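Local coordinates for protein hydrolase (Rhizobium meliloti, PDB 5HOE) that acts as an octameric carbohydrate acetylesterase of the SGNH (GDSL-like) hydrolase family, probably releasing acetyl groups by ester hydrolysis, at residues 18-23 with 96-101; 74-79 with 112-117; 87-92 with 129-134; 151-156 with 176-181. One frame throughout, in Å; residues are numbered along the deposited sequence.

Contacts 1 and 3 belong to the buried part of the fold and touch each other: Leu-92 and Val-132, which pack in contact 3, also meet Val-101 of contact 1. Contact 1 joins two neighbouring strands of the parallel sheet through backbone bonds and a carboxylate, whereas contact 3 pairs two helices against that sheet by apolar packing and one amide. Contact 4 is partly buried; it reaches the same sheet through strand 147-152, next to strand 100-104, and rests on van der Waals contacts alone. Contact 2 lies at the surface, about 27 Å from contact 1 between centres, and joins two loops with rings, a guanidinium group and a tyrosine-aspartate bond.

Contact 1: 18-23 with 96-101; sequences SVLCFG and LPLDLV
With chi1 at -62°, Asp-99 folds its carboxylate back beside its own backbone N, which sets OD1 in front of the Ser-18 amide. The bond from Ser-18 N to Asp-99 OD1 is 2.9 Å long and meets the oxygen on its anti side, 24° out of the carboxylate plane. Asp-99 N answers by donating to Ser-18 O, also at 2.9 Å, so this one residue grips both polar backbone atoms of Ser-18. Ser-18 O takes a second, weak bond from Leu-100 N. Farther along, regular parallel pairing takes over: Leu-20 N donates to Leu-100 O at 3.0 Å, and Val-19 CA lies 3.3 Å from the same Leu-100 O in a CA-H...O contact.

Leu-100 carries CG anti to its backbone N (chi1 178°), and CD2 thereby runs alongside Val-19, 4.0 Å from CG1. On the other sheet face, Leu-98 leans across Leu-20 and sets CD1 4.1 Å from Leu-20 CB, while its second methyl, CD2, also reaches Ser-18 CB. Leu-20 CD2 continues this apolar row to Val-101 CG1, 4.2 Å away. At the more open end, a water bridges Ser-18 OG and Pro-97 O, donating to the carbonyl.

Strand 17-23 is thus bonded to strand 100-104 along one margin, while Val-19 and Cys-21 pair with strand 60-66 along the other. Helix 84-95 packs through Leu-92 on the face bearing Leu-20 and Val-101, and helix 48-56 lies against Cys-21 on the opposite face.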
# COMPACT_ATOMS: atom_id res chain seq x y z
N SER A 18 15.49 -0.62 -35.61
CA SER A 18 15.89 -0.23 -34.27
C SER A 18 15.90 -1.45 -33.36
O SER A 18 14.99 -2.30 -33.41
CB SER A 18 14.93 0.84 -33.74
OG SER A 18 15.11 2.02 -34.50
N VAL A 19 16.96 -1.54 -32.56
CA VAL A 19 17.19 -2.66 -31.67
C VAL A 19 17.48 -2.13 -30.27
O VAL A 19 18.47 -1.42 -30.06
CB VAL A 19 18.35 -3.55 -32.16
CG1 VAL A 19 18.50 -4.74 -31.24
CG2 VAL A 19 18.12 -3.99 -33.61
N LEU A 20 16.62 -2.48 -29.31
CA LEU A 20 16.78 -2.09 -27.92
C LEU A 20 17.54 -3.17 -27.16
O LEU A 20 17.14 -4.34 -27.18
CB LEU A 20 15.40 -1.90 -27.28
CG LEU A 20 15.38 -1.68 -25.75
CD1 LEU A 20 16.13 -0.42 -25.42
CD2 LEU A 20 13.96 -1.63 -25.18
N CYS A 21 18.62 -2.79 -26.48
CA CYS A 21 19.44 -3.73 -25.73
C CYS A 21 19.21 -3.53 -24.23
O CYS A 21 19.70 -2.56 -23.64
CB CYS A 21 20.90 -3.55 -26.10
SG CYS A 21 21.24 -3.79 -27.87
N PHE A 22 18.46 -4.43 -23.61
CA PHE A 22 18.04 -4.29 -22.21
C PHE A 22 18.84 -5.24 -21.32
O PHE A 22 18.75 -6.46 -21.48
CB PHE A 22 16.54 -4.57 -22.11
CG PHE A 22 15.90 -4.13 -20.81
CD1 PHE A 22 15.85 -2.77 -20.47
CD2 PHE A 22 15.32 -5.04 -19.94
CE1 PHE A 22 15.25 -2.36 -19.29
CE2 PHE A 22 14.73 -4.62 -18.76
CZ PHE A 22 14.69 -3.28 -18.46
N GLY A 23 19.61 -4.69 -20.38
CA GLY A 23 20.49 -5.53 -19.60
C GLY A 23 20.96 -4.93 -18.28
O GLY A 23 20.43 -3.91 -17.80
N LEU A 96 9.73 3.16 -29.28
CA LEU A 96 9.05 2.73 -30.51
C LEU A 96 9.31 3.76 -31.60
O LEU A 96 9.46 4.94 -31.31
CB LEU A 96 7.56 2.54 -30.27
CG LEU A 96 7.11 1.35 -29.41
CD1 LEU A 96 5.59 1.26 -29.39
CD2 LEU A 96 7.69 0.02 -29.90
N PRO A 97 9.39 3.32 -32.86
CA PRO A 97 9.23 1.95 -33.35
C PRO A 97 10.46 1.08 -33.10
O PRO A 97 11.59 1.58 -33.25
CB PRO A 97 9.02 2.17 -34.86
CG PRO A 97 9.85 3.35 -35.16
CD PRO A 97 9.60 4.27 -33.98
N LEU A 98 10.25 -0.18 -32.72
CA LEU A 98 11.33 -1.11 -32.44
C LEU A 98 11.12 -2.38 -33.25
O LEU A 98 10.01 -2.91 -33.28
CB LEU A 98 11.39 -1.49 -30.95
CG LEU A 98 11.84 -0.40 -29.96
CD1 LEU A 98 11.67 -0.94 -28.57
CD2 LEU A 98 13.29 0.00 -30.21
N ASP A 99 12.18 -2.86 -33.90
CA ASP A 99 12.14 -4.13 -34.60
C ASP A 99 12.50 -5.31 -33.71
O ASP A 99 12.00 -6.42 -33.94
CB ASP A 99 13.09 -4.09 -35.81
CG ASP A 99 12.71 -3.03 -36.81
OD1 ASP A 99 13.11 -1.87 -36.63
OD2 ASP A 99 12.01 -3.36 -37.79
N LEU A 100 13.33 -5.11 -32.69
CA LEU A 100 13.86 -6.19 -31.88
C LEU A 100 14.24 -5.65 -30.50
O LEU A 100 14.83 -4.56 -30.40
CB LEU A 100 15.10 -6.79 -32.54
CG LEU A 100 15.80 -7.92 -31.76
CD1 LEU A 100 14.90 -9.15 -31.61
CD2 LEU A 100 17.11 -8.30 -32.43
N VAL A 101 13.94 -6.43 -29.46
CA VAL A 101 14.42 -6.17 -28.11
C VAL A 101 15.29 -7.35 -27.73
O VAL A 101 14.84 -8.50 -27.81
CB VAL A 101 13.26 -6.01 -27.12
CG1 VAL A 101 13.77 -5.75 -25.73
CG2 VAL A 101 12.35 -4.86 -27.55
O HOH W 1 13.48 3.63 -32.39

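Contact 2: 74-79 with 112-117; sequences LDDPND and SYFHRT
Leu-74 wedges between Phe-114 and Arg-116, and every carbon of its side chain from CB outward meets one or both of them. CB lies 4.0 Å from Phe-114 CE1. CG sits over the centre of the Arg-116 guanidinium, 3.4 Å from CZ. Beyond it the methyls part: CD1 goes over the Phe-114 ring in a CH-pi contact, 3.8 Å from the centroid and 19° off the normal, while CD2 stays on the guanidinium face, 3.3 Å from Arg-116 NH2. The charged end keeps its polar partners elsewhere, NH1 making a salt bridge to Asp-109. Tyr-113 CE1 lies over the opposite face of the Phe-114 ring, which is therefore held between tyrosine and leucine.

Asp-76, with CG anti to its backbone N (chi1 -170°), brings its carboxylate up to Tyr-113. OD2 accepts a hydrogen bond from Tyr-113 OH at 2.8 Å, on the syn side and 25° out of the carboxylate plane. OD1 meanwhile uses its anti lone pair to take Asn-78 N at 3.0 Å, so both oxygens are engaged and the rotation of the group is fixed. With an alanine here, Tyr-113 OH would probably lose its acceptor and the 76-78 turn the bond that closes it. Pro-77 CD packs 3.7 Å from Tyr-113 CE1.

His-115 and Asn-78 bond to Glu-120 and Asn-123 O of a neighbouring subunit, placing this surface patch in the octamer. Asp-76 to Asn-78 form an Asx turn overlapping a type I beta turn, which shapes one of two loops that follow strands of the parallel alpha/beta fold.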
# COMPACT_ATOMS: atom_id res chain seq x y z
N LEU A 74 12.75 -8.44 -9.71
CA LEU A 74 12.88 -8.42 -8.25
C LEU A 74 13.18 -7.01 -7.77
O LEU A 74 14.00 -6.30 -8.35
CB LEU A 74 14.03 -9.31 -7.81
CG LEU A 74 13.86 -10.81 -7.97
CD1 LEU A 74 15.23 -11.46 -7.95
CD2 LEU A 74 13.01 -11.34 -6.83
N ASP A 75 12.56 -6.62 -6.65
CA ASP A 75 12.93 -5.39 -5.97
C ASP A 75 14.16 -5.64 -5.10
O ASP A 75 14.14 -6.52 -4.23
CB ASP A 75 11.78 -4.89 -5.09
CG ASP A 75 10.57 -4.44 -5.88
OD1 ASP A 75 10.70 -4.02 -7.05
OD2 ASP A 75 9.46 -4.49 -5.31
N ASP A 76 15.22 -4.89 -5.34
CA ASP A 76 16.43 -5.00 -4.51
C ASP A 76 16.24 -4.23 -3.20
O ASP A 76 15.75 -3.09 -3.21
CB ASP A 76 17.63 -4.46 -5.28
CG ASP A 76 18.97 -4.76 -4.61
OD1 ASP A 76 19.28 -4.18 -3.55
OD2 ASP A 76 19.76 -5.54 -5.18
N PRO A 77 16.63 -4.81 -2.07
CA PRO A 77 16.33 -4.17 -0.78
C PRO A 77 17.02 -2.84 -0.59
O PRO A 77 16.54 -2.02 0.19
CB PRO A 77 16.79 -5.20 0.27
CG PRO A 77 17.69 -6.11 -0.43
CD PRO A 77 17.30 -6.11 -1.89
N ASN A 78 18.13 -2.60 -1.28
CA ASN A 78 18.95 -1.43 -1.01
C ASN A 78 18.88 -0.40 -2.12
O ASN A 78 19.47 0.67 -1.99
CB ASN A 78 20.40 -1.86 -0.79
CG ASN A 78 20.62 -2.60 0.53
OD1 ASN A 78 19.68 -2.98 1.24
ND2 ASN A 78 21.87 -2.82 0.85
N ASP A 79 18.15 -0.67 -3.21
CA ASP A 79 18.16 0.25 -4.35
C ASP A 79 16.87 0.07 -5.13
O ASP A 79 16.64 -0.99 -5.72
CB ASP A 79 19.39 -0.05 -5.22
CG ASP A 79 19.61 0.96 -6.31
OD1 ASP A 79 18.64 1.60 -6.75
OD2 ASP A 79 20.79 1.09 -6.74
N SER A 112 22.65 -14.07 -3.33
CA SER A 112 22.29 -14.85 -2.15
C SER A 112 21.01 -14.34 -1.49
O SER A 112 20.12 -15.12 -1.15
CB SER A 112 23.46 -14.80 -1.17
OG SER A 112 23.73 -13.45 -0.78
N TYR A 113 20.89 -13.02 -1.31
CA TYR A 113 19.77 -12.46 -0.55
C TYR A 113 18.44 -12.46 -1.31
O TYR A 113 17.43 -12.10 -0.70
CB TYR A 113 20.13 -11.06 -0.08
CG TYR A 113 20.55 -10.07 -1.15
CD1 TYR A 113 19.60 -9.42 -1.92
CD2 TYR A 113 21.88 -9.76 -1.36
CE1 TYR A 113 19.97 -8.49 -2.90
CE2 TYR A 113 22.26 -8.83 -2.32
CZ TYR A 113 21.30 -8.20 -3.08
OH TYR A 113 21.69 -7.27 -4.03
N PHE A 114 18.39 -12.87 -2.58
CA PHE A 114 17.09 -12.98 -3.25
C PHE A 114 16.45 -14.37 -3.12
O PHE A 114 15.23 -14.49 -3.27
CB PHE A 114 17.21 -12.66 -4.74
CG PHE A 114 17.43 -11.20 -5.07
CD1 PHE A 114 16.59 -10.22 -4.57
CD2 PHE A 114 18.46 -10.82 -5.93
CE1 PHE A 114 16.79 -8.89 -4.91
CE2 PHE A 114 18.67 -9.50 -6.27
CZ PHE A 114 17.84 -8.53 -5.78
N HIS A 115 17.23 -15.42 -2.87
CA HIS A 115 16.68 -16.76 -2.62
C HIS A 115 15.72 -17.20 -3.72
O HIS A 115 14.64 -17.75 -3.46
CB HIS A 115 16.02 -16.82 -1.24
CG HIS A 115 16.95 -16.45 -0.13
ND1 HIS A 115 17.89 -17.33 0.38
CD2 HIS A 115 17.13 -15.29 0.54
CE1 HIS A 115 18.59 -16.73 1.32
NE2 HIS A 115 18.14 -15.49 1.44
N ARG A 116 16.11 -16.98 -4.97
CA ARG A 116 15.29 -17.34 -6.11
C ARG A 116 15.78 -18.66 -6.70
O ARG A 116 16.99 -18.91 -6.75
CB ARG A 116 15.34 -16.23 -7.18
CG ARG A 116 14.30 -16.34 -8.27
CD ARG A 116 14.13 -15.01 -9.04
NE ARG A 116 12.87 -14.32 -8.72
CZ ARG A 116 12.29 -13.42 -9.51
NH1 ARG A 116 12.87 -13.10 -10.67
NH2 ARG A 116 11.14 -12.83 -9.17
N THR A 117 14.85 -19.50 -7.14
CA THR A 117 15.21 -20.72 -7.85
C THR A 117 15.49 -20.39 -9.31
O THR A 117 15.01 -19.39 -9.83
CB THR A 117 14.04 -21.71 -7.84
OG1 THR A 117 12.95 -21.15 -8.59
CG2 THR A 117 13.57 -22.05 -6.42

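Contact 3: 87-92 with 129-134; sequences YLPMAL and VGQVLT
Pro-89 sets its CG-CD edge over one face of the terminal amide of Gln-131, CG being 3.5 Å from Gln-131 NE2. Beyond the oxygen end comes Leu-88, with CB 3.5 Å from Gln-131 OE1 and CD2 close by. This oxygen is buried with no polar partner in the model, whereas NE2 bonds to Ser-85 O one turn earlier on the facing helix. The chain reaches there because CG stands beside the backbone N (chi1 -73°) and the rest is extended. A leucine in its place would probably leave Ser-85 O without this donor and take the amide away from Pro-89.

One turn on, Leu-92 brings CD1 to the other helix, 3.5 Å from Gln-131 O and 4.0 Å from Val-132 CG2. Val-132 CG2 also meets Leu-88 CD2 at 4.2 Å, so the valine fits between two leucines one turn apart.

The axes approach to 9.7 Å and run 28° from parallel. Leu-92 also rests on Leu-20 and Val-132 on Val-148, both in sheet strands. Two near-parallel helices, before and after strand 100-104, layered on one face of a parallel sheet are characteristic of the alpha/beta/alpha SGNH hydrolase fold.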
# COMPACT_ATOMS: atom_id res chain seq x y z
N TYR A 87 10.74 -0.97 -15.17
CA TYR A 87 11.20 0.04 -16.13
C TYR A 87 10.93 -0.35 -17.59
O TYR A 87 10.78 0.55 -18.43
CB TYR A 87 12.72 0.21 -15.93
CG TYR A 87 13.52 1.23 -16.75
CD1 TYR A 87 14.06 0.92 -18.01
CD2 TYR A 87 13.82 2.48 -16.22
CE1 TYR A 87 14.83 1.85 -18.71
CE2 TYR A 87 14.59 3.40 -16.90
CZ TYR A 87 15.10 3.08 -18.14
OH TYR A 87 15.86 4.03 -18.82
N LEU A 88 10.89 -1.64 -17.93
CA LEU A 88 10.82 -2.02 -19.34
C LEU A 88 9.60 -1.47 -20.07
O LEU A 88 9.76 -0.96 -21.19
CB LEU A 88 10.99 -3.54 -19.49
CG LEU A 88 11.04 -4.07 -20.92
CD1 LEU A 88 12.21 -3.48 -21.70
CD2 LEU A 88 11.15 -5.58 -20.92
N PRO A 89 8.38 -1.53 -19.54
CA PRO A 89 7.25 -0.96 -20.30
C PRO A 89 7.43 0.50 -20.67
O PRO A 89 7.18 0.88 -21.82
CB PRO A 89 6.03 -1.22 -19.39
CG PRO A 89 6.44 -2.45 -18.61
CD PRO A 89 7.92 -2.24 -18.33
N MET A 90 7.92 1.32 -19.73
CA MET A 90 8.24 2.72 -20.03
C MET A 90 9.32 2.84 -21.11
O MET A 90 9.23 3.70 -22.01
CB MET A 90 8.70 3.42 -18.73
CG MET A 90 7.61 3.66 -17.69
SD MET A 90 8.16 4.55 -16.20
CE MET A 90 8.36 3.25 -14.99
N ALA A 91 10.35 2.01 -21.06
CA ALA A 91 11.41 2.11 -22.05
C ALA A 91 10.92 1.72 -23.43
O ALA A 91 11.28 2.35 -24.43
CB ALA A 91 12.59 1.22 -21.64
N LEU A 92 10.10 0.67 -23.51
CA LEU A 92 9.56 0.27 -24.80
C LEU A 92 8.78 1.41 -25.44
O LEU A 92 8.98 1.73 -26.62
CB LEU A 92 8.66 -0.96 -24.63
CG LEU A 92 9.40 -2.26 -24.22
CD1 LEU A 92 8.44 -3.35 -23.73
CD2 LEU A 92 10.29 -2.79 -25.34
N VAL A 129 9.66 -10.83 -21.45
CA VAL A 129 9.29 -11.19 -22.81
C VAL A 129 7.84 -10.82 -23.09
O VAL A 129 7.51 -10.24 -24.13
CB VAL A 129 9.56 -12.69 -23.07
CG1 VAL A 129 9.06 -13.12 -24.47
CG2 VAL A 129 11.03 -13.01 -22.94
N GLY A 130 6.96 -11.12 -22.13
CA GLY A 130 5.56 -10.76 -22.27
C GLY A 130 5.33 -9.26 -22.38
O GLY A 130 4.43 -8.82 -23.09
N GLN A 131 6.12 -8.46 -21.65
CA GLN A 131 5.98 -7.01 -21.74
C GLN A 131 6.33 -6.52 -23.15
O GLN A 131 5.71 -5.58 -23.64
CB GLN A 131 6.88 -6.32 -20.71
CG GLN A 131 6.36 -6.44 -19.30
CD GLN A 131 7.29 -5.91 -18.25
OE1 GLN A 131 8.50 -5.81 -18.47
NE2 GLN A 131 6.74 -5.57 -17.09
N VAL A 132 7.31 -7.14 -23.80
CA VAL A 132 7.60 -6.77 -25.18
C VAL A 132 6.47 -7.22 -26.11
O VAL A 132 6.01 -6.45 -26.96
CB VAL A 132 8.96 -7.33 -25.63
CG1 VAL A 132 9.24 -6.89 -27.04
CG2 VAL A 132 10.07 -6.89 -24.71
N LEU A 133 6.03 -8.46 -25.97
CA LEU A 133 5.05 -8.99 -26.90
C LEU A 133 3.71 -8.28 -26.81
O LEU A 133 2.94 -8.31 -27.78
CB LEU A 133 4.85 -10.48 -26.64
CG LEU A 133 6.10 -11.33 -26.91
CD1 LEU A 133 5.81 -12.79 -26.58
CD2 LEU A 133 6.57 -11.19 -28.35
N THR A 134 3.41 -7.63 -25.68
CA THR A 134 2.13 -6.95 -25.52
C THR A 134 2.24 -5.44 -25.68
O THR A 134 1.26 -4.74 -25.41
CB THR A 134 1.49 -7.28 -24.16
OG1 THR A 134 2.31 -6.79 -23.10
CG2 THR A 134 1.30 -8.79 -24.01

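Contact 4: 151-156 with 176-181; sequences VAPPPL and KELSGL
Apolar packing carries the whole contact, in three patches. At the end of strand 147-152, Ala-152 points its CB at the backbone of helix 171-189 and comes within 3.7 Å of Ser-179 CA; Ser-179 CB lies 4.1 Å from the same methyl. The small side chains let strand and helix come close, with the CA atoms of Ala-152 and Ser-179 5.2 Å apart. One residue on, Pro-153 CG touches Leu-178 CD1 at 4.2 Å. Leu-178 holds CG beside its backbone N (chi1 -63°), which helps bring CD1 up to the proline ring, and it also packs on Ile-121 of helix 118-133. Toward the surface, Pro-155 CB rests 4.2 Å from Lys-176 CG, so it is the aliphatic root of the lysine that does the touching.

Polar bonds are made around this packing instead. Ala-152 pairs through its backbone with Phe-194 and Ala-196 next in the sheet, Leu-156 N bonds to Ser-175 OG, and Pro-155 O to Thr-202 OG1.

The three successive prolines, residues 153-155, offer no amide hydrogen, and between the two segments the helix and the strand end meet by fit of shape, with neither charge nor directional bonding.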
# COMPACT_ATOMS: atom_id res chain seq x y z
N VAL A 151 18.67 -13.69 -24.26
CA VAL A 151 20.08 -14.06 -24.16
C VAL A 151 20.34 -14.58 -22.76
O VAL A 151 20.19 -13.84 -21.78
CB VAL A 151 21.01 -12.87 -24.47
CG1 VAL A 151 22.49 -13.27 -24.39
CG2 VAL A 151 20.69 -12.33 -25.86
N ALA A 152 20.75 -15.84 -22.67
CA ALA A 152 21.20 -16.34 -21.39
C ALA A 152 22.61 -15.83 -21.13
O ALA A 152 23.48 -15.96 -22.00
CB ALA A 152 21.19 -17.87 -21.36
N PRO A 153 22.86 -15.21 -19.98
CA PRO A 153 24.21 -14.71 -19.69
C PRO A 153 25.17 -15.87 -19.47
O PRO A 153 24.74 -17.00 -19.18
CB PRO A 153 24.00 -13.90 -18.40
CG PRO A 153 22.84 -14.59 -17.74
CD PRO A 153 21.93 -15.00 -18.86
N PRO A 154 26.47 -15.64 -19.60
CA PRO A 154 27.43 -16.72 -19.32
C PRO A 154 27.42 -17.03 -17.84
O PRO A 154 27.14 -16.16 -17.00
CB PRO A 154 28.78 -16.12 -19.76
CG PRO A 154 28.62 -14.66 -19.59
CD PRO A 154 27.15 -14.36 -19.88
N PRO A 155 27.72 -18.27 -17.45
CA PRO A 155 27.76 -18.62 -16.03
C PRO A 155 28.78 -17.80 -15.27
O PRO A 155 29.80 -17.37 -15.81
CB PRO A 155 28.16 -20.11 -16.03
CG PRO A 155 27.82 -20.62 -17.37
CD PRO A 155 27.97 -19.45 -18.31
N LEU A 156 28.52 -17.63 -13.97
CA LEU A 156 29.46 -16.98 -13.07
C LEU A 156 30.75 -17.80 -12.95
O LEU A 156 30.81 -18.99 -13.29
CB LEU A 156 28.83 -16.84 -11.69
CG LEU A 156 27.64 -15.89 -11.60
CD1 LEU A 156 26.92 -16.05 -10.28
CD2 LEU A 156 28.10 -14.44 -11.74
N LYS A 176 24.34 -21.56 -14.04
CA LYS A 176 24.57 -22.65 -14.98
C LYS A 176 23.28 -23.19 -15.57
O LYS A 176 23.28 -23.74 -16.68
CB LYS A 176 25.29 -23.81 -14.29
CG LYS A 176 26.77 -23.69 -14.24
CD LYS A 176 27.36 -24.83 -13.42
CE LYS A 176 26.91 -26.22 -13.86
NZ LYS A 176 27.60 -27.26 -13.06
N GLU A 177 22.18 -23.10 -14.83
CA GLU A 177 20.91 -23.64 -15.28
C GLU A 177 20.14 -22.68 -16.18
O GLU A 177 19.16 -23.09 -16.80
CB GLU A 177 20.04 -24.00 -14.08
CG GLU A 177 20.53 -25.21 -13.28
CD GLU A 177 19.61 -25.53 -12.13
OE1 GLU A 177 18.37 -25.52 -12.31
OE2 GLU A 177 20.14 -25.79 -11.03
N LEU A 178 20.55 -21.40 -16.27
CA LEU A 178 19.71 -20.43 -16.97
C LEU A 178 19.64 -20.72 -18.47
O LEU A 178 18.59 -20.54 -19.09
CB LEU A 178 20.19 -19.01 -16.71
CG LEU A 178 20.15 -18.50 -15.27
CD1 LEU A 178 20.48 -17.01 -15.22
CD2 LEU A 178 18.80 -18.74 -14.59
N SER A 179 20.75 -21.16 -19.08
CA SER A 179 20.74 -21.41 -20.52
C SER A 179 19.63 -22.38 -20.91
O SER A 179 18.83 -22.10 -21.81
CB SER A 179 22.09 -21.90 -21.00
OG SER A 179 22.03 -22.06 -22.41
N GLY A 180 19.59 -23.55 -20.27
CA GLY A 180 18.57 -24.53 -20.61
C GLY A 180 17.15 -24.04 -20.37
O GLY A 180 16.25 -24.27 -21.18
N LEU A 181 16.93 -23.36 -19.24
CA LEU A 181 15.60 -22.86 -18.92
C LEU A 181 15.19 -21.72 -19.84
O LEU A 181 14.02 -21.64 -20.24
CB LEU A 181 15.54 -22.42 -17.46
CG LEU A 181 15.64 -23.56 -16.45
CD1 LEU A 181 15.92 -23.06 -15.03
CD2 LEU A 181 14.37 -24.36 -16.50